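Local coordinates for protein serine protease pet (Escherichia coli, PDB 4OM9) that is a secreted enterotoxin of the autotransporter family, a serine protease that probably acts on alpha-fodrin inside host cells, at residues G475-N480 against G500-N505; N409-L414 against N434-T439; I422-N427 against I443-S448; N470-G475 against R495-G500; L379-G384 against I397-G402. All coordinates share one frame; numbering follows the deposited sequence.

Contact 1. Residues G475-N480 against G500-N505; sequences GNVDGN and GDIQAN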
# COMPACT_ATOMS: atom_id res chain seq x y z
N GLY A 475 2.47 -8.02 -6.58
CA GLY A 475 1.07 -8.02 -6.98
C GLY A 475 0.08 -8.06 -5.82
O GLY A 475 0.47 -7.93 -4.65
N ASN A 476 -1.20 -8.25 -6.12
CA ASN A 476 -2.20 -8.29 -5.06
C ASN A 476 -2.86 -9.66 -4.85
O ASN A 476 -2.62 -10.62 -5.59
CB ASN A 476 -3.30 -7.26 -5.33
CG ASN A 476 -2.74 -5.94 -5.78
OD1 ASN A 476 -2.05 -5.25 -5.02
ND2 ASN A 476 -3.04 -5.55 -7.03
N VAL A 477 -3.67 -9.73 -3.80
CA VAL A 477 -4.55 -10.85 -3.52
C VAL A 477 -5.90 -10.32 -3.08
O VAL A 477 -5.99 -9.45 -2.20
CB VAL A 477 -3.99 -11.79 -2.39
CG1 VAL A 477 -5.00 -12.88 -2.05
CG2 VAL A 477 -2.66 -12.39 -2.79
N ASP A 478 -6.97 -10.84 -3.67
CA ASP A 478 -8.28 -10.61 -3.09
C ASP A 478 -9.20 -11.76 -3.46
O ASP A 478 -8.74 -12.77 -3.99
CB ASP A 478 -8.85 -9.24 -3.52
CG ASP A 478 -9.23 -9.19 -5.00
OD1 ASP A 478 -9.21 -10.22 -5.70
OD2 ASP A 478 -9.58 -8.09 -5.46
N GLY A 479 -10.49 -11.62 -3.18
CA GLY A 479 -11.42 -12.71 -3.38
C GLY A 479 -11.30 -13.82 -2.34
O GLY A 479 -10.73 -13.64 -1.26
N ASN A 480 -11.84 -14.98 -2.70
CA ASN A 480 -12.00 -16.10 -1.78
C ASN A 480 -10.74 -16.96 -1.70
O ASN A 480 -10.73 -18.11 -2.14
CB ASN A 480 -13.20 -16.95 -2.22
CG ASN A 480 -13.56 -18.02 -1.20
OD1 ASN A 480 -13.21 -17.92 -0.03
ND2 ASN A 480 -14.27 -19.06 -1.65
N GLY A 500 2.22 -5.40 -2.23
CA GLY A 500 0.95 -4.98 -2.80
C GLY A 500 -0.17 -5.12 -1.79
O GLY A 500 0.07 -5.37 -0.61
N ASP A 501 -1.40 -4.96 -2.26
CA ASP A 501 -2.56 -5.10 -1.40
C ASP A 501 -2.97 -6.56 -1.25
O ASP A 501 -3.06 -7.30 -2.24
CB ASP A 501 -3.73 -4.27 -1.94
CG ASP A 501 -3.44 -2.81 -1.94
OD1 ASP A 501 -3.09 -2.28 -0.85
OD2 ASP A 501 -3.53 -2.17 -3.01
N ILE A 502 -3.22 -6.94 -0.00
CA ILE A 502 -3.59 -8.30 0.33
C ILE A 502 -4.92 -8.35 1.07
O ILE A 502 -5.03 -7.86 2.20
CB ILE A 502 -2.54 -8.98 1.22
CG1 ILE A 502 -1.19 -8.99 0.52
CG2 ILE A 502 -2.97 -10.41 1.51
CD1 ILE A 502 -1.13 -10.02 -0.65
N GLN A 503 -5.92 -8.93 0.41
CA GLN A 503 -7.22 -9.18 1.00
C GLN A 503 -7.44 -10.68 0.97
O GLN A 503 -7.60 -11.27 -0.10
CB GLN A 503 -8.32 -8.45 0.22
CG GLN A 503 -9.74 -8.83 0.60
CD GLN A 503 -10.08 -8.44 2.02
OE1 GLN A 503 -10.08 -7.25 2.36
NE2 GLN A 503 -10.35 -9.44 2.88
N ALA A 504 -7.44 -11.31 2.14
CA ALA A 504 -7.49 -12.76 2.21
C ALA A 504 -8.36 -13.24 3.37
O ALA A 504 -8.44 -12.59 4.41
CB ALA A 504 -6.08 -13.33 2.35
N ASN A 505 -9.02 -14.38 3.19
CA ASN A 505 -9.78 -14.98 4.28
C ASN A 505 -8.87 -15.16 5.47
O ASN A 505 -9.18 -14.73 6.58
CB ASN A 505 -10.38 -16.32 3.87
CG ASN A 505 -11.20 -16.24 2.59
OD1 ASN A 505 -11.86 -15.24 2.33
ND2 ASN A 505 -11.14 -17.29 1.78
O HOH W 1 2.00 -8.47 -2.37
O HOH W 2 -13.84 -14.66 0.67
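N476 turns the oxygen branch of its amide to D501. Its CB lies 3.1 Å from D501 O, and CG stays close to that same carbonyl. OD1 then accepts D501 N at 2.9 Å, with the donor in the carbonyl plane on a lone pair. The amide ends in ND2, which leaves the contact and is given to S448 O and T451 OG1. The torsion behind this is chi1 of -44°, with CG anti to the carbonyl carbon, which carries OD1 over to the backbone of D501. The amide is thus fixed at both its oxygen and its nitrogen, which should hold its rotation.

Next along, the backbones meet in a single bridge between V477 and I502: V477 N donates to D501 O (3.0 Å) and Q503 N to V477 O (2.7 Å). In the same pair, V477 CG2 lies against I502 CD1 at 3.5 Å, the two buried side chains crossing at a slant. D478 CA adds a CA-H...O contact to Q503 O at 3.1 Å.

At the far end an asparagine pair, N480 with N505, closes the contact. N505 ND2 gives a hydrogen to N480 OD1 at 2.8 Å, tilted 22° from the carbonyl plane. The two amides are turned 55° apart and therefore do not stack. N505 ND2 also bonds E460 OE2, and N480 ND2 bonds N456 O. Parallel bridging between positions 25 residues apart, with N480 over N505 and V477 over I502, is what successive turns of the right-handed parallel beta-helix of autotransporter passengers present to each other.

Contact 2. Residues N409-L414 against N434-T439; sequences NAENAL and NGHNQT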
# COMPACT_ATOMS: atom_id res chain seq x y z
N ASN A 409 -9.47 -23.77 -14.72
CA ASN A 409 -10.70 -24.56 -14.80
C ASN A 409 -10.43 -26.05 -15.01
O ASN A 409 -11.13 -26.71 -15.77
CB ASN A 409 -11.58 -24.03 -15.93
CG ASN A 409 -13.02 -24.50 -15.82
OD1 ASN A 409 -13.63 -24.45 -14.75
ND2 ASN A 409 -13.57 -24.98 -16.92
N ALA A 410 -9.39 -26.56 -14.35
CA ALA A 410 -9.04 -27.98 -14.42
C ALA A 410 -7.94 -28.19 -13.40
O ALA A 410 -7.40 -27.22 -12.89
CB ALA A 410 -8.58 -28.39 -15.84
N GLU A 411 -7.61 -29.44 -13.09
CA GLU A 411 -6.55 -29.71 -12.12
C GLU A 411 -5.19 -29.50 -12.77
O GLU A 411 -5.00 -29.86 -13.92
CB GLU A 411 -6.64 -31.13 -11.57
CG GLU A 411 -8.04 -31.56 -11.13
CD GLU A 411 -8.36 -31.19 -9.68
OE1 GLU A 411 -8.02 -31.99 -8.76
OE2 GLU A 411 -8.97 -30.12 -9.48
N ASN A 412 -4.27 -28.88 -12.03
CA ASN A 412 -2.90 -28.69 -12.50
C ASN A 412 -2.83 -28.01 -13.87
O ASN A 412 -2.06 -28.40 -14.75
CB ASN A 412 -2.18 -30.03 -12.54
CG ASN A 412 -0.69 -29.91 -12.28
OD1 ASN A 412 -0.25 -29.11 -11.44
ND2 ASN A 412 0.11 -30.69 -13.00
N ALA A 413 -3.67 -26.99 -14.05
CA ALA A 413 -3.76 -26.27 -15.33
C ALA A 413 -2.57 -25.36 -15.62
O ALA A 413 -2.32 -25.07 -16.76
CB ALA A 413 -5.03 -25.45 -15.37
N LEU A 414 -1.85 -24.91 -14.59
CA LEU A 414 -0.70 -24.04 -14.82
C LEU A 414 0.52 -24.87 -15.17
O LEU A 414 0.42 -26.09 -15.30
CB LEU A 414 -0.42 -23.14 -13.60
CG LEU A 414 -1.21 -21.83 -13.58
CD1 LEU A 414 -1.02 -21.02 -12.26
CD2 LEU A 414 -0.94 -20.93 -14.82
N ASN A 434 -10.17 -19.78 -9.19
CA ASN A 434 -11.47 -20.36 -9.49
C ASN A 434 -11.74 -21.67 -8.72
O ASN A 434 -12.14 -22.68 -9.30
CB ASN A 434 -11.58 -20.60 -11.00
CG ASN A 434 -12.95 -21.07 -11.42
OD1 ASN A 434 -13.95 -20.74 -10.76
ND2 ASN A 434 -13.01 -21.88 -12.49
N GLY A 435 -11.52 -21.64 -7.41
CA GLY A 435 -11.78 -22.82 -6.58
C GLY A 435 -10.63 -23.80 -6.50
O GLY A 435 -10.66 -24.71 -5.68
N HIS A 436 -9.61 -23.61 -7.33
CA HIS A 436 -8.42 -24.48 -7.33
C HIS A 436 -7.34 -23.97 -6.37
O HIS A 436 -7.26 -22.77 -6.10
CB HIS A 436 -7.86 -24.61 -8.74
CG HIS A 436 -8.82 -25.19 -9.72
ND1 HIS A 436 -9.01 -26.56 -9.88
CD2 HIS A 436 -9.67 -24.60 -10.60
CE1 HIS A 436 -9.93 -26.77 -10.80
NE2 HIS A 436 -10.34 -25.60 -11.26
N ASN A 437 -6.51 -24.88 -5.87
CA ASN A 437 -5.34 -24.54 -5.07
C ASN A 437 -4.13 -24.47 -5.98
O ASN A 437 -3.93 -25.35 -6.82
CB ASN A 437 -5.10 -25.58 -3.95
CG ASN A 437 -6.30 -25.75 -3.00
OD1 ASN A 437 -7.06 -24.82 -2.75
ND2 ASN A 437 -6.46 -26.97 -2.47
N GLN A 438 -3.32 -23.44 -5.84
CA GLN A 438 -2.11 -23.32 -6.66
C GLN A 438 -0.90 -22.95 -5.81
O GLN A 438 -0.98 -22.16 -4.89
CB GLN A 438 -2.29 -22.28 -7.77
CG GLN A 438 -1.01 -22.09 -8.61
CD GLN A 438 -0.70 -23.28 -9.53
OE1 GLN A 438 -1.61 -23.83 -10.18
NE2 GLN A 438 0.58 -23.69 -9.60
N THR A 439 0.22 -23.56 -6.16
CA THR A 439 1.47 -23.37 -5.46
C THR A 439 2.49 -22.69 -6.35
O THR A 439 2.65 -23.08 -7.50
CB THR A 439 2.06 -24.70 -4.99
OG1 THR A 439 1.12 -25.37 -4.15
CG2 THR A 439 3.39 -24.48 -4.27
O HOH W 3 -15.71 -22.55 -13.83
O HOH W 4 -7.54 -28.35 -8.10
O HOH W 5 -1.02 -25.99 -11.97
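In the surface loops that round a corner of the beta-helix, H436 lays one face of its imidazole against the backbone of A410. The oxygen A410 O stands 3.3 Å above the ring plane, displaced toward the rim, and CE1 is the ring atom closest to it. With chi1 at -60°, H436 CG is anti to its carbonyl carbon, and the CB bond already points at the opposing loop.

The ring edge is used differently. E411 OE2 lies in the ring plane, 3.6 Å from H436 ND1, and the polar link runs through a water placed 2.7 Å from E411 OE2 and 2.9 Å from H436 ND1. A bend at chi2 of -87° folds the glutamate back to that edge, its carboxylate turned 56° from the ring.

Two more waters repeat the device. One takes a hydrogen from N434 ND2 and donates to N409 OD1 at 3.0 Å; the same ND2 also bonds L408 O. The other is gripped three ways: it accepts L414 N and donates to Q438 OE1 (2.9 Å) and to N412 OD1. Beside it, L414 CD1 packs on Q438 CD at 3.6 Å, while Q438 NE2 is tied to T439 O within its own strand.

Packing and three bridging waters are the definite links between the segments, an arrangement that fits loops at the solvent-facing corner of stacked beta-helix turns.

Contact 3. Residues I422-N427 against I443-S448; sequences IFFTEN and IAATDS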
# COMPACT_ATOMS: atom_id res chain seq x y z
N ILE A 422 3.70 -18.76 -15.39
CA ILE A 422 2.95 -17.56 -15.71
C ILE A 422 3.70 -16.30 -15.25
O ILE A 422 4.40 -16.26 -14.22
CB ILE A 422 1.51 -17.64 -15.13
CG1 ILE A 422 0.68 -16.42 -15.57
CG2 ILE A 422 1.52 -17.84 -13.61
CD1 ILE A 422 -0.82 -16.61 -15.46
N PHE A 423 3.60 -15.27 -16.07
CA PHE A 423 4.45 -14.09 -15.96
C PHE A 423 3.58 -12.91 -16.28
O PHE A 423 2.79 -12.96 -17.23
CB PHE A 423 5.66 -14.19 -16.90
CG PHE A 423 6.48 -15.44 -16.71
CD1 PHE A 423 6.09 -16.64 -17.30
CD2 PHE A 423 7.62 -15.42 -15.91
CE1 PHE A 423 6.83 -17.80 -17.09
CE2 PHE A 423 8.36 -16.58 -15.70
CZ PHE A 423 7.97 -17.77 -16.29
N PHE A 424 3.70 -11.86 -15.47
CA PHE A 424 2.87 -10.68 -15.60
C PHE A 424 3.78 -9.49 -15.79
O PHE A 424 4.47 -9.13 -14.84
CB PHE A 424 2.02 -10.46 -14.35
CG PHE A 424 1.30 -11.69 -13.83
CD1 PHE A 424 1.97 -12.64 -13.09
CD2 PHE A 424 -0.06 -11.84 -14.02
CE1 PHE A 424 1.31 -13.77 -12.60
CE2 PHE A 424 -0.74 -12.95 -13.52
CZ PHE A 424 -0.06 -13.92 -12.82
N THR A 425 3.82 -8.89 -16.99
CA THR A 425 4.57 -7.64 -17.16
C THR A 425 3.79 -6.46 -16.67
O THR A 425 2.80 -6.59 -15.97
CB THR A 425 4.93 -7.29 -18.61
OG1 THR A 425 4.21 -8.11 -19.52
CG2 THR A 425 6.41 -7.32 -18.86
N GLU A 426 4.24 -5.30 -17.16
CA GLU A 426 3.72 -3.99 -16.83
C GLU A 426 2.20 -4.00 -16.89
O GLU A 426 1.62 -4.45 -17.89
CB GLU A 426 4.30 -2.94 -17.80
CG GLU A 426 4.17 -1.48 -17.34
CD GLU A 426 4.76 -0.48 -18.36
OE1 GLU A 426 5.75 0.19 -18.02
OE2 GLU A 426 4.22 -0.37 -19.49
N ASN A 427 1.58 -3.56 -15.79
CA ASN A 427 0.13 -3.44 -15.63
C ASN A 427 -0.57 -4.78 -15.41
O ASN A 427 -1.73 -4.82 -14.99
CB ASN A 427 -0.50 -2.70 -16.81
CG ASN A 427 -0.08 -1.23 -16.86
OD1 ASN A 427 0.11 -0.58 -15.83
ND2 ASN A 427 0.08 -0.70 -18.07
N ILE A 443 5.81 -16.03 -7.38
CA ILE A 443 4.96 -15.44 -8.41
C ILE A 443 5.75 -14.41 -9.20
O ILE A 443 6.32 -13.49 -8.62
CB ILE A 443 3.74 -14.73 -7.85
CG1 ILE A 443 2.92 -15.65 -6.97
CG2 ILE A 443 2.89 -14.19 -8.99
CD1 ILE A 443 2.27 -14.91 -5.76
N ALA A 444 5.79 -14.57 -10.53
CA ALA A 444 6.54 -13.63 -11.36
C ALA A 444 5.69 -12.44 -11.81
O ALA A 444 5.19 -12.39 -12.95
CB ALA A 444 7.12 -14.35 -12.55
N ALA A 445 5.58 -11.45 -10.91
CA ALA A 445 4.75 -10.27 -11.10
C ALA A 445 5.65 -9.07 -11.05
O ALA A 445 6.50 -9.03 -10.17
CB ALA A 445 3.68 -10.20 -10.02
N THR A 446 5.51 -8.12 -11.99
CA THR A 446 6.37 -6.93 -11.93
C THR A 446 5.77 -5.82 -11.11
O THR A 446 6.49 -5.02 -10.56
CB THR A 446 6.73 -6.33 -13.33
OG1 THR A 446 5.55 -5.82 -13.98
CG2 THR A 446 7.29 -7.38 -14.17
N ASP A 447 4.45 -5.75 -11.03
CA ASP A 447 3.82 -4.64 -10.34
C ASP A 447 2.42 -4.95 -9.82
O ASP A 447 1.85 -5.99 -10.09
CB ASP A 447 3.76 -3.40 -11.27
CG ASP A 447 2.90 -3.63 -12.53
OD1 ASP A 447 1.81 -4.23 -12.41
OD2 ASP A 447 3.30 -3.17 -13.63
N SER A 448 1.86 -3.99 -9.11
CA SER A 448 0.58 -4.17 -8.45
C SER A 448 -0.59 -4.06 -9.39
O SER A 448 -1.73 -3.94 -8.94
CB SER A 448 0.43 -3.14 -7.33
OG SER A 448 0.60 -1.85 -7.86
O HOH W 6 4.30 -16.78 -11.69
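With chi1 of -47°, F424 has CG anti to its carbonyl carbon, which turns the ring edge toward A444: CD1 lies 3.2 Å from A444 O, near the ring plane. D447 has chi1 of 63°, its CG between N and the carbonyl carbon, a rotamer that brings OD2 to N427 N. OD2 accepts that N-H through its syn lone pair at 2.8 Å, nearly straight at 168°, while OD1 is taken by G449 N.

Between these ends the backbones pair in parallel. F424 N donates to A444 O at 3.0 Å and T446 N to F424 O at 3.2 Å. Where A444 is the centre of an inverse gamma turn, a water stands in: it donates to I422 O at 2.6 Å and accepts A444 N at 2.9 Å.

Two apolar contacts flank the pairing: F423 CD2 with A444 CB at 3.6 Å, and F424 CE1 with I443 CG2 at 4.0 Å.

The chemistry implies a short, water-completed strand pair whose loop end is secured by one carboxylate spread over two backbone N-H groups, an arrangement consistent with D447 being ionised.

Contact 4. Residues N470-G475 against R495-G500; sequences NYIYHG and RLILDG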
# COMPACT_ATOMS: atom_id res chain seq x y z
N ASN A 470 14.84 -14.69 -0.07
CA ASN A 470 14.19 -13.40 -0.13
C ASN A 470 13.49 -13.21 -1.46
O ASN A 470 14.11 -13.33 -2.53
CB ASN A 470 15.19 -12.27 0.08
CG ASN A 470 15.54 -12.05 1.54
OD1 ASN A 470 15.05 -12.74 2.44
ND2 ASN A 470 16.40 -11.08 1.77
N TYR A 471 12.20 -12.92 -1.39
CA TYR A 471 11.40 -12.74 -2.58
C TYR A 471 10.29 -11.73 -2.29
O TYR A 471 9.67 -11.75 -1.21
CB TYR A 471 10.82 -14.07 -3.08
CG TYR A 471 9.57 -13.85 -3.90
CD1 TYR A 471 9.64 -13.40 -5.22
CD2 TYR A 471 8.32 -14.04 -3.35
CE1 TYR A 471 8.48 -13.17 -5.96
CE2 TYR A 471 7.18 -13.82 -4.07
CZ TYR A 471 7.26 -13.39 -5.38
OH TYR A 471 6.09 -13.17 -6.06
N ILE A 472 10.06 -10.82 -3.24
CA ILE A 472 8.98 -9.86 -3.07
C ILE A 472 7.87 -10.08 -4.09
O ILE A 472 8.12 -10.06 -5.28
CB ILE A 472 9.48 -8.41 -3.17
CG1 ILE A 472 10.73 -8.22 -2.31
CG2 ILE A 472 8.37 -7.44 -2.75
CD1 ILE A 472 11.23 -6.77 -2.25
N TYR A 473 6.65 -10.29 -3.61
CA TYR A 473 5.48 -10.31 -4.46
C TYR A 473 4.99 -8.88 -4.57
O TYR A 473 4.62 -8.27 -3.55
CB TYR A 473 4.39 -11.24 -3.91
CG TYR A 473 3.10 -11.23 -4.71
CD1 TYR A 473 3.11 -11.45 -6.10
CD2 TYR A 473 1.87 -11.03 -4.09
CE1 TYR A 473 1.93 -11.45 -6.83
CE2 TYR A 473 0.69 -11.02 -4.81
CZ TYR A 473 0.72 -11.24 -6.18
OH TYR A 473 -0.46 -11.22 -6.90
N HIS A 474 5.06 -8.33 -5.78
CA HIS A 474 4.64 -6.97 -6.06
C HIS A 474 3.13 -6.88 -6.35
O HIS A 474 2.58 -5.79 -6.40
CB HIS A 474 5.40 -6.40 -7.26
CG HIS A 474 6.84 -6.07 -7.01
ND1 HIS A 474 7.26 -5.19 -6.03
CD2 HIS A 474 7.96 -6.45 -7.68
CE1 HIS A 474 8.58 -5.07 -6.08
NE2 HIS A 474 9.02 -5.82 -7.07
N GLY A 475 2.47 -8.02 -6.58
CA GLY A 475 1.07 -8.02 -6.98
C GLY A 475 0.08 -8.06 -5.82
O GLY A 475 0.47 -7.93 -4.65
N ARG A 495 12.29 -15.32 3.45
CA ARG A 495 11.39 -14.19 3.68
C ARG A 495 10.49 -13.95 2.50
O ARG A 495 10.96 -13.65 1.40
CB ARG A 495 12.17 -12.92 4.00
CG ARG A 495 12.73 -12.87 5.41
CD ARG A 495 13.54 -11.62 5.67
NE ARG A 495 14.92 -11.95 6.01
CZ ARG A 495 15.37 -12.12 7.25
NH1 ARG A 495 14.54 -12.00 8.29
NH2 ARG A 495 16.64 -12.42 7.45
N LEU A 496 9.18 -14.09 2.73
CA LEU A 496 8.15 -13.68 1.79
C LEU A 496 7.73 -12.26 2.13
O LEU A 496 7.22 -11.99 3.23
CB LEU A 496 6.95 -14.62 1.84
CG LEU A 496 5.76 -14.14 1.00
CD1 LEU A 496 6.18 -13.95 -0.45
CD2 LEU A 496 4.56 -15.07 1.12
N ILE A 497 7.96 -11.35 1.18
CA ILE A 497 7.67 -9.93 1.34
C ILE A 497 6.52 -9.50 0.43
O ILE A 497 6.60 -9.63 -0.78
CB ILE A 497 8.92 -9.09 1.03
CG1 ILE A 497 10.07 -9.54 1.94
CG2 ILE A 497 8.63 -7.61 1.19
CD1 ILE A 497 11.44 -9.47 1.29
N LEU A 498 5.44 -9.01 1.01
CA LEU A 498 4.29 -8.57 0.22
C LEU A 498 4.30 -7.05 0.13
O LEU A 498 4.27 -6.36 1.18
CB LEU A 498 2.98 -9.06 0.83
CG LEU A 498 2.52 -10.52 0.64
CD1 LEU A 498 3.47 -11.40 -0.22
CD2 LEU A 498 2.21 -11.18 1.98
N ASP A 499 4.37 -6.56 -1.12
CA ASP A 499 4.50 -5.14 -1.52
C ASP A 499 3.21 -4.54 -2.03
O ASP A 499 3.15 -3.33 -2.34
CB ASP A 499 5.50 -5.01 -2.69
CG ASP A 499 6.66 -4.15 -2.35
OD1 ASP A 499 6.74 -3.76 -1.17
OD2 ASP A 499 7.51 -3.89 -3.22
N GLY A 500 2.22 -5.40 -2.23
CA GLY A 500 0.95 -4.98 -2.80
C GLY A 500 -0.17 -5.12 -1.79
O GLY A 500 0.07 -5.37 -0.61
O HOH W 1 2.00 -8.47 -2.37
O HOH W 7 3.77 -3.32 -5.45
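Backbone hydrogen bonds give the strongest evidence for pairing, as Y471 to Y473 run parallel to L496 to L498 with their axes 30° apart. Y471 N donates to R495 O and I497 N to Y471 O; Y473 N then donates to I497 O at 2.9 Å and D499 N to Y473 O at 3.0 Å. A CA-H...O contact, I472 CA to I497 O at 3.3 Å, reinforces the ladder. Beyond the last bond, one water donates to both Y473 O and G475 O and accepts G500 N, continuing the pairing where the strands end.

Apolar packing differs on the two faces. On one, L496 CD1 comes to the edge of the Y471 ring, 3.6 Å from CD2, the two side chains lying alongside each other. L498 CD1 likewise sits near the plane of the Y473 ring and touches CB at 3.8 Å. On the other face, I472 CG1 meets I497 CD1 at 3.9 Å, where Y620 adds cover.

The polar contact is at H474. Its ND1 gives D499 OD2 a weak, bent bond of 3.1 Å and 121°, the carboxylate oxygen near the ring plane and the two groups turned 33° apart. D499 is gripped further by H519 and Q517, and H474 NE2 by D622. D499 and D622, with H474 and H519, thus form a polar network, and the donors around the buried D499 may favour its ionised form.

In-register parallel bonding, with Y471/L496 and Y473/L498 stacked on one face and I472/I497 on the other, under Y620, is characteristic of adjoining turns of a right-handed parallel beta-helix.

Contact 5. Residues L379-G384 against I397-G402; sequences LKTGNG and IYVAGG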
# COMPACT_ATOMS: atom_id res chain seq x y z
N LEU A 379 1.42 -18.68 -24.40
CA LEU A 379 0.35 -17.74 -24.55
C LEU A 379 0.85 -16.32 -24.24
O LEU A 379 1.62 -16.12 -23.30
CB LEU A 379 -0.81 -18.11 -23.62
CG LEU A 379 -1.89 -17.02 -23.55
CD1 LEU A 379 -2.66 -16.96 -24.85
CD2 LEU A 379 -2.83 -17.21 -22.37
N LYS A 380 0.43 -15.36 -25.04
CA LYS A 380 0.59 -13.94 -24.71
C LYS A 380 -0.77 -13.28 -24.75
O LYS A 380 -1.36 -13.16 -25.82
CB LYS A 380 1.56 -13.26 -25.65
CG LYS A 380 2.99 -13.72 -25.47
CD LYS A 380 3.99 -12.79 -26.11
CE LYS A 380 5.41 -13.23 -25.78
NZ LYS A 380 6.47 -12.23 -26.15
N THR A 381 -1.30 -12.87 -23.59
CA THR A 381 -2.64 -12.31 -23.55
C THR A 381 -2.66 -10.91 -22.90
O THR A 381 -1.90 -10.62 -21.97
CB THR A 381 -3.62 -13.26 -22.81
OG1 THR A 381 -4.92 -12.66 -22.76
CG2 THR A 381 -3.16 -13.58 -21.39
N GLY A 382 -3.51 -10.03 -23.44
CA GLY A 382 -3.58 -8.65 -22.99
C GLY A 382 -4.98 -8.14 -22.69
O GLY A 382 -5.15 -6.97 -22.37
N ASN A 383 -5.98 -8.99 -22.77
CA ASN A 383 -7.35 -8.51 -22.64
C ASN A 383 -8.34 -9.67 -22.54
O ASN A 383 -8.05 -10.79 -22.98
CB ASN A 383 -7.71 -7.60 -23.83
CG ASN A 383 -8.87 -6.69 -23.53
OD1 ASN A 383 -9.36 -6.67 -22.41
ND2 ASN A 383 -9.31 -5.91 -24.51
N GLY A 384 -9.52 -9.41 -22.00
CA GLY A 384 -10.53 -10.43 -21.88
C GLY A 384 -10.06 -11.61 -21.02
O GLY A 384 -9.14 -11.48 -20.19
N ILE A 397 2.74 -18.76 -19.78
CA ILE A 397 1.79 -17.69 -20.03
C ILE A 397 2.36 -16.30 -19.70
O ILE A 397 2.98 -16.10 -18.64
CB ILE A 397 0.51 -17.91 -19.23
CG1 ILE A 397 -0.14 -19.23 -19.64
CG2 ILE A 397 -0.46 -16.74 -19.41
CD1 ILE A 397 -1.24 -19.70 -18.74
N TYR A 398 2.15 -15.35 -20.62
CA TYR A 398 2.59 -13.96 -20.45
C TYR A 398 1.36 -13.07 -20.43
O TYR A 398 0.57 -13.07 -21.37
CB TYR A 398 3.56 -13.58 -21.56
CG TYR A 398 3.89 -12.12 -21.84
CD1 TYR A 398 3.14 -11.38 -22.74
CD2 TYR A 398 5.05 -11.52 -21.31
CE1 TYR A 398 3.48 -10.08 -23.07
CE2 TYR A 398 5.40 -10.20 -21.62
CZ TYR A 398 4.60 -9.49 -22.51
OH TYR A 398 4.90 -8.20 -22.88
N VAL A 399 1.18 -12.37 -19.31
CA VAL A 399 0.03 -11.52 -19.10
C VAL A 399 0.48 -10.07 -19.12
O VAL A 399 1.33 -9.66 -18.31
CB VAL A 399 -0.65 -11.84 -17.78
CG1 VAL A 399 -1.98 -11.11 -17.64
CG2 VAL A 399 -0.84 -13.36 -17.67
N ALA A 400 -0.06 -9.29 -20.05
CA ALA A 400 0.37 -7.90 -20.21
C ALA A 400 -0.78 -6.90 -20.31
O ALA A 400 -1.88 -7.22 -20.78
CB ALA A 400 1.26 -7.78 -21.45
N GLY A 401 -0.52 -5.68 -19.83
CA GLY A 401 -1.28 -4.53 -20.28
C GLY A 401 -2.41 -4.09 -19.39
O GLY A 401 -2.94 -2.98 -19.55
N GLY A 402 -2.81 -4.95 -18.47
CA GLY A 402 -3.79 -4.56 -17.47
C GLY A 402 -5.10 -5.33 -17.38
O GLY A 402 -5.45 -5.84 -16.32
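One face of the Y398 ring carries K380: CE stands 4.2 Å above the plane, displaced toward the rim, and NZ lies 4.8 Å from the ring centroid, 7° off the normal. This is a cation-pi contact over the face. The aliphatic part of the lysine starts it nearer the backbone, with K380 CG 3.6 Å from Y398 CD1. An extended chain, begun at chi1 of -69°, lets the lysine run out over the ring, and chi1 of 164° puts the tyrosine under it. The polar ends are satisfied outside the pair: K380 NZ bonds A632 O and T88 OG1, and Y398 OH bonds S87 N and E113 OE2, and the E113 carboxylate may polarise the hydroxyl.

Three in-register backbone bonds hold the strands: Y398 N to L379 O at 2.8 Å, T381 N to Y398 O at 2.9 Å, and A400 N to T381 O at 3.0 Å. G382 CA reaches A400 O at 3.1 Å in a CA-H...O contact. On the other face L379 CD2 packs on I397 CG2 at 3.8 Å.

The pair lies inside a parallel sheet of the beta-helix, with strand 361-364 flanking 379-381 and strand 422-424 flanking 397-399. Strand 385-388 covers L379, T381 and I397, while K380 and Y398 face the other way, toward S87, T88 and E113 of the protease region.

Contact 5 comes first along the chain. Contacts 2 and 3 follow and cross, their segments alternating, and contacts 4 and 1 cross in the same way. Contacts 3 and 5, centres about 10 Å apart, are consecutive strand pairs of one parallel sheet, for strand 422-424 bonds to 397-399. Contacts 1 and 4 share G475 and G500, their centres about 12 Å apart, so each chain segment runs from one contact into the next. Contact 3 meets contact 4 through I443 O and Y471 OH. Contact 2, about 17 Å between centres from contact 1, lies toward the surface. Together they trace one stretch of the beta-helix stem, built turn upon turn from local parallel pairing.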